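Local coordinates for protein ALDH21) (Physcomitrella patens subsp. patens, PDB 5MZ8) that probably oxidises D-glyceraldehyde 3-phosphate to 3-phosphoglycerate with NADP(+) and water, as a member of the aldehyde dehydrogenase family, at residues A68-A73 with I241-R246; E117-L122 with D132-V137. One frame throughout, in Å; residues are numbered along the deposited sequence.

Contact 1 (A68-A73 with I241-R246); sequences AKVPQA and ILPVSR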
# COMPACT_ATOMS: atom_id res chain seq x y z
N ALA A 68 16.56 -37.33 -25.84
CA ALA A 68 16.45 -36.12 -26.63
C ALA A 68 17.81 -35.61 -27.10
O ALA A 68 18.82 -35.87 -26.47
CB ALA A 68 15.72 -35.05 -25.83
N LYS A 69 17.82 -34.91 -28.23
CA LYS A 69 18.99 -34.26 -28.81
C LYS A 69 18.59 -32.80 -29.00
O LYS A 69 17.53 -32.50 -29.56
CB LYS A 69 19.42 -34.95 -30.11
CG LYS A 69 20.17 -36.24 -29.82
CD LYS A 69 20.99 -36.77 -30.96
CE LYS A 69 22.35 -37.31 -30.55
NZ LYS A 69 22.29 -38.44 -29.57
N VAL A 70 19.36 -31.89 -28.40
CA VAL A 70 19.05 -30.45 -28.38
C VAL A 70 20.17 -29.66 -29.05
O VAL A 70 21.32 -29.85 -28.65
CB VAL A 70 18.82 -29.99 -26.91
CG1 VAL A 70 18.67 -28.49 -26.81
CG2 VAL A 70 17.63 -30.70 -26.28
N PRO A 71 19.88 -28.76 -30.04
CA PRO A 71 20.96 -27.95 -30.64
C PRO A 71 21.64 -27.07 -29.59
O PRO A 71 21.00 -26.59 -28.66
CB PRO A 71 20.23 -27.08 -31.69
CG PRO A 71 18.92 -27.73 -31.89
CD PRO A 71 18.57 -28.36 -30.59
N GLN A 72 22.96 -26.95 -29.70
CA GLN A 72 23.74 -26.15 -28.77
C GLN A 72 24.07 -24.83 -29.45
O GLN A 72 24.59 -24.83 -30.57
CB GLN A 72 25.00 -26.89 -28.30
CG GLN A 72 25.62 -26.26 -27.06
CD GLN A 72 26.90 -26.95 -26.69
OE1 GLN A 72 27.92 -26.85 -27.39
NE2 GLN A 72 26.89 -27.63 -25.56
N ALA A 73 23.70 -23.70 -28.81
CA ALA A 73 23.93 -22.39 -29.40
C ALA A 73 25.41 -22.07 -29.46
O ALA A 73 26.17 -22.48 -28.58
CB ALA A 73 23.20 -21.32 -28.60
N ILE A 241 15.89 -18.86 -25.69
CA ILE A 241 16.14 -19.97 -24.76
C ILE A 241 17.20 -20.82 -25.44
O ILE A 241 16.93 -21.46 -26.47
CB ILE A 241 14.87 -20.75 -24.31
CG1 ILE A 241 13.84 -19.79 -23.66
CG2 ILE A 241 15.23 -21.91 -23.35
CD1 ILE A 241 12.44 -20.15 -23.97
N LEU A 242 18.43 -20.69 -24.92
CA LEU A 242 19.62 -21.30 -25.48
C LEU A 242 20.43 -22.15 -24.50
O LEU A 242 21.18 -21.60 -23.70
CB LEU A 242 20.55 -20.22 -26.08
CG LEU A 242 19.92 -19.11 -26.90
CD1 LEU A 242 20.71 -17.86 -26.77
CD2 LEU A 242 19.76 -19.53 -28.36
N PRO A 243 20.37 -23.49 -24.60
CA PRO A 243 21.30 -24.32 -23.81
C PRO A 243 22.70 -24.04 -24.39
O PRO A 243 22.88 -23.98 -25.62
CB PRO A 243 20.83 -25.76 -24.10
CG PRO A 243 19.47 -25.62 -24.75
CD PRO A 243 19.57 -24.33 -25.51
N VAL A 244 23.65 -23.70 -23.53
CA VAL A 244 24.97 -23.33 -24.04
C VAL A 244 26.07 -24.19 -23.42
O VAL A 244 25.96 -24.65 -22.27
CB VAL A 244 25.29 -21.80 -23.95
CG1 VAL A 244 24.25 -20.95 -24.67
CG2 VAL A 244 25.46 -21.33 -22.51
N SER A 245 27.16 -24.36 -24.20
CA SER A 245 28.39 -25.06 -23.80
C SER A 245 29.09 -24.26 -22.70
O SER A 245 28.79 -23.08 -22.49
CB SER A 245 29.33 -25.22 -24.99
OG SER A 245 29.59 -24.00 -25.67
N ARG A 246 30.05 -24.89 -22.03
CA ARG A 246 30.82 -24.28 -20.96
C ARG A 246 31.68 -23.13 -21.47
O ARG A 246 31.85 -22.14 -20.76
CB ARG A 246 31.69 -25.34 -20.29
CG ARG A 246 32.21 -24.90 -18.94
CD ARG A 246 33.03 -26.02 -18.38
NE ARG A 246 33.98 -25.56 -17.38
CZ ARG A 246 34.89 -26.36 -16.84
NH1 ARG A 246 34.97 -27.63 -17.21
NH2 ARG A 246 35.72 -25.90 -15.91
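Val70, in strand 66-71, lays CG1 against the ring of Pro243, 3.6 Å from its CG, the two side chains crossing at about a right angle. CG1 lies anti to the backbone N (chi1 173°), which brings this branch to the proline; a beta-branched residue suits both a strand and an apolar surround, to which Ile42 and Leu222 also belong. The carbonyl O of Pro71 comes 4.1 Å from Pro243 CD. Gln72 runs its extended chain alongside the backbone of Ser245, the amide OE1 lying 3.2 Å from Ser245 CB; this is van der Waals contact, and the long, polar-ended side chain fits a partly exposed place. Ala73 then turns its methyl into the loop, where CB meets Leu242 CB at 3.8 Å and Val244 CG1 at 4.1 Å; so small a residue lets the two backbones come close. Its N-H gives Pro243 O a weak bond, 3.3 Å from N to O but fairly straight at 164°. Apart from this bond the contact is van der Waals packing, apolar around Val70, Pro243 and Ala73 and including the Gln72 amide at Ser245, so it probably depends mainly on shape, seating segment 68-73 on the loop that leads to NADP(+)-binding Arg246.

Contact 2 (E117-L122 with D132-V137); sequences EIAQTL and DARGEV. With EDO (1,2-ethanediol), chain K.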
# COMPACT_ATOMS: atom_id res chain seq x y z
N GLU A 117 1.74 -34.41 -21.14
CA GLU A 117 2.91 -34.40 -22.01
C GLU A 117 4.09 -33.70 -21.30
O GLU A 117 5.20 -34.23 -21.29
CB GLU A 117 2.57 -33.68 -23.33
CG GLU A 117 3.75 -33.48 -24.28
CD GLU A 117 3.63 -32.34 -25.26
OE1 GLU A 117 4.68 -31.93 -25.81
OE2 GLU A 117 2.50 -31.87 -25.51
N ILE A 118 3.82 -32.53 -20.68
CA ILE A 118 4.82 -31.73 -19.95
C ILE A 118 5.31 -32.48 -18.70
O ILE A 118 6.52 -32.58 -18.50
CB ILE A 118 4.31 -30.30 -19.68
CG1 ILE A 118 4.12 -29.53 -21.01
CG2 ILE A 118 5.26 -29.53 -18.74
CD1 ILE A 118 3.39 -28.20 -20.90
N ALA A 119 4.36 -33.04 -17.91
CA ALA A 119 4.68 -33.81 -16.70
C ALA A 119 5.60 -34.99 -17.02
O ALA A 119 6.62 -35.15 -16.34
CB ALA A 119 3.40 -34.31 -16.03
N GLN A 120 5.27 -35.78 -18.07
CA GLN A 120 6.05 -36.95 -18.53
C GLN A 120 7.47 -36.56 -18.94
O GLN A 120 8.41 -37.25 -18.55
CB GLN A 120 5.33 -37.71 -19.66
CG GLN A 120 4.07 -38.49 -19.23
CD GLN A 120 4.30 -39.68 -18.34
OE1 GLN A 120 5.30 -40.40 -18.44
NE2 GLN A 120 3.35 -39.96 -17.47
N THR A 121 7.63 -35.45 -19.70
CA THR A 121 8.93 -34.90 -20.10
C THR A 121 9.72 -34.50 -18.85
O THR A 121 10.90 -34.81 -18.75
CB THR A 121 8.72 -33.71 -21.06
OG1 THR A 121 8.12 -34.19 -22.27
CG2 THR A 121 10.00 -32.98 -21.40
N LEU A 122 9.05 -33.86 -17.88
CA LEU A 122 9.61 -33.43 -16.59
C LEU A 122 10.18 -34.60 -15.80
O LEU A 122 11.31 -34.52 -15.35
CB LEU A 122 8.50 -32.70 -15.81
CG LEU A 122 8.81 -31.65 -14.77
CD1 LEU A 122 9.90 -30.69 -15.21
CD2 LEU A 122 7.56 -30.83 -14.51
N ASP A 132 5.17 -35.91 -8.48
CA ASP A 132 5.89 -34.66 -8.21
C ASP A 132 5.99 -33.81 -9.47
O ASP A 132 5.90 -32.58 -9.38
CB ASP A 132 7.28 -34.96 -7.61
CG ASP A 132 7.25 -35.62 -6.25
OD1 ASP A 132 6.31 -35.35 -5.47
OD2 ASP A 132 8.19 -36.39 -5.94
N ALA A 133 6.17 -34.45 -10.64
CA ALA A 133 6.23 -33.77 -11.93
C ALA A 133 4.88 -33.11 -12.24
O ALA A 133 4.87 -31.96 -12.68
CB ALA A 133 6.62 -34.73 -13.03
N ARG A 134 3.75 -33.79 -11.93
CA ARG A 134 2.39 -33.24 -12.11
C ARG A 134 2.17 -32.07 -11.15
O ARG A 134 1.61 -31.05 -11.55
CB ARG A 134 1.31 -34.31 -11.90
CG ARG A 134 1.21 -35.28 -13.05
CD ARG A 134 0.03 -36.22 -12.88
NE ARG A 134 0.13 -37.35 -13.81
CZ ARG A 134 0.22 -38.62 -13.44
NH1 ARG A 134 0.18 -38.95 -12.15
NH2 ARG A 134 0.33 -39.57 -14.35
N GLY A 135 2.68 -32.20 -9.92
CA GLY A 135 2.64 -31.15 -8.91
C GLY A 135 3.38 -29.91 -9.37
O GLY A 135 2.91 -28.80 -9.14
N GLU A 136 4.51 -30.10 -10.09
CA GLU A 136 5.33 -29.01 -10.63
C GLU A 136 4.62 -28.27 -11.77
O GLU A 136 4.71 -27.04 -11.84
CB GLU A 136 6.71 -29.51 -11.06
CG GLU A 136 7.59 -28.39 -11.57
CD GLU A 136 9.04 -28.65 -11.88
OE1 GLU A 136 9.68 -27.73 -12.44
OE2 GLU A 136 9.55 -29.75 -11.58
N VAL A 137 3.91 -29.01 -12.67
CA VAL A 137 3.15 -28.43 -13.79
C VAL A 137 1.98 -27.60 -13.22
O VAL A 137 1.73 -26.50 -13.71
CB VAL A 137 2.70 -29.46 -14.86
CG1 VAL A 137 2.07 -28.77 -16.06
CG2 VAL A 137 3.87 -30.32 -15.32
C1 EDO K . 8.12 -37.28 -23.53
O1 EDO K . 6.77 -36.84 -23.42
C2 EDO K . 8.21 -38.80 -23.23
O2 EDO K . 8.44 -39.03 -21.86
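Leu122 carries CG anti to its own N (chi1 -154°), and this brings CD2 over Ala133 O and both methyls against Glu136 of the facing helix. CD2 rests 3.4 Å from Ala133 O and 3.8 Å from Val137 CG2. Glu136, extended throughout with chi1 at -178°, crosses the leucine obliquely, its CB, CG and carboxylate end all meeting the leucine methyls, while the carboxylate goes on to Lys128 and to the backbone N-H groups of Leu192 and Asn193, which probably offsets the cost of burying the charge. The alanines let the helices close in: Ala133 CB sits 3.3 Å from Ala119 O, and the axes pass 8.3 Å apart at 127°. Val137 CG2 touches Ile118 CG2, at 3.8 Å, and also the Ala119 methyl. Arg134 lends its CG to Ala119 CB, 3.8 Å away, its guanidinium being paired with Glu116 and Glu355. Were Leu122 replaced by an alanine, a gap would probably open beside Val137, and Glu136 would lose the methyls it packs on. Helices 115-126 and 130-150 are thus successive helices joined by a short connection and crossing steeply; Ile118 and Leu122 also touch helix 219-229, against which Thr121 packs too.

Contact 2 is nested along the chain within the long loop that contact 1 closes: strand 66-71 comes first, then helices 115-126 and 130-150, and finally the loop after strand 239-241. Their centres lie about 21 Å apart and their nearest atoms about 8 Å, without touching. Helix 219-229 is shared by both: Leu219 and Leu222 meet Val70, while Leu219 and Ile223 meet helix 115-126. Contact 1 joins the four-stranded sheet holding strand 66-71 to the loop following edge strand 239-241, which carries NADP(+)-binding Arg246; contact 2 packs helix 115-126 on helix 130-150, which carries succinate-binding Arg139. The contacts thus lie near coenzyme-binding and succinate-binding residues respectively, within one family domain.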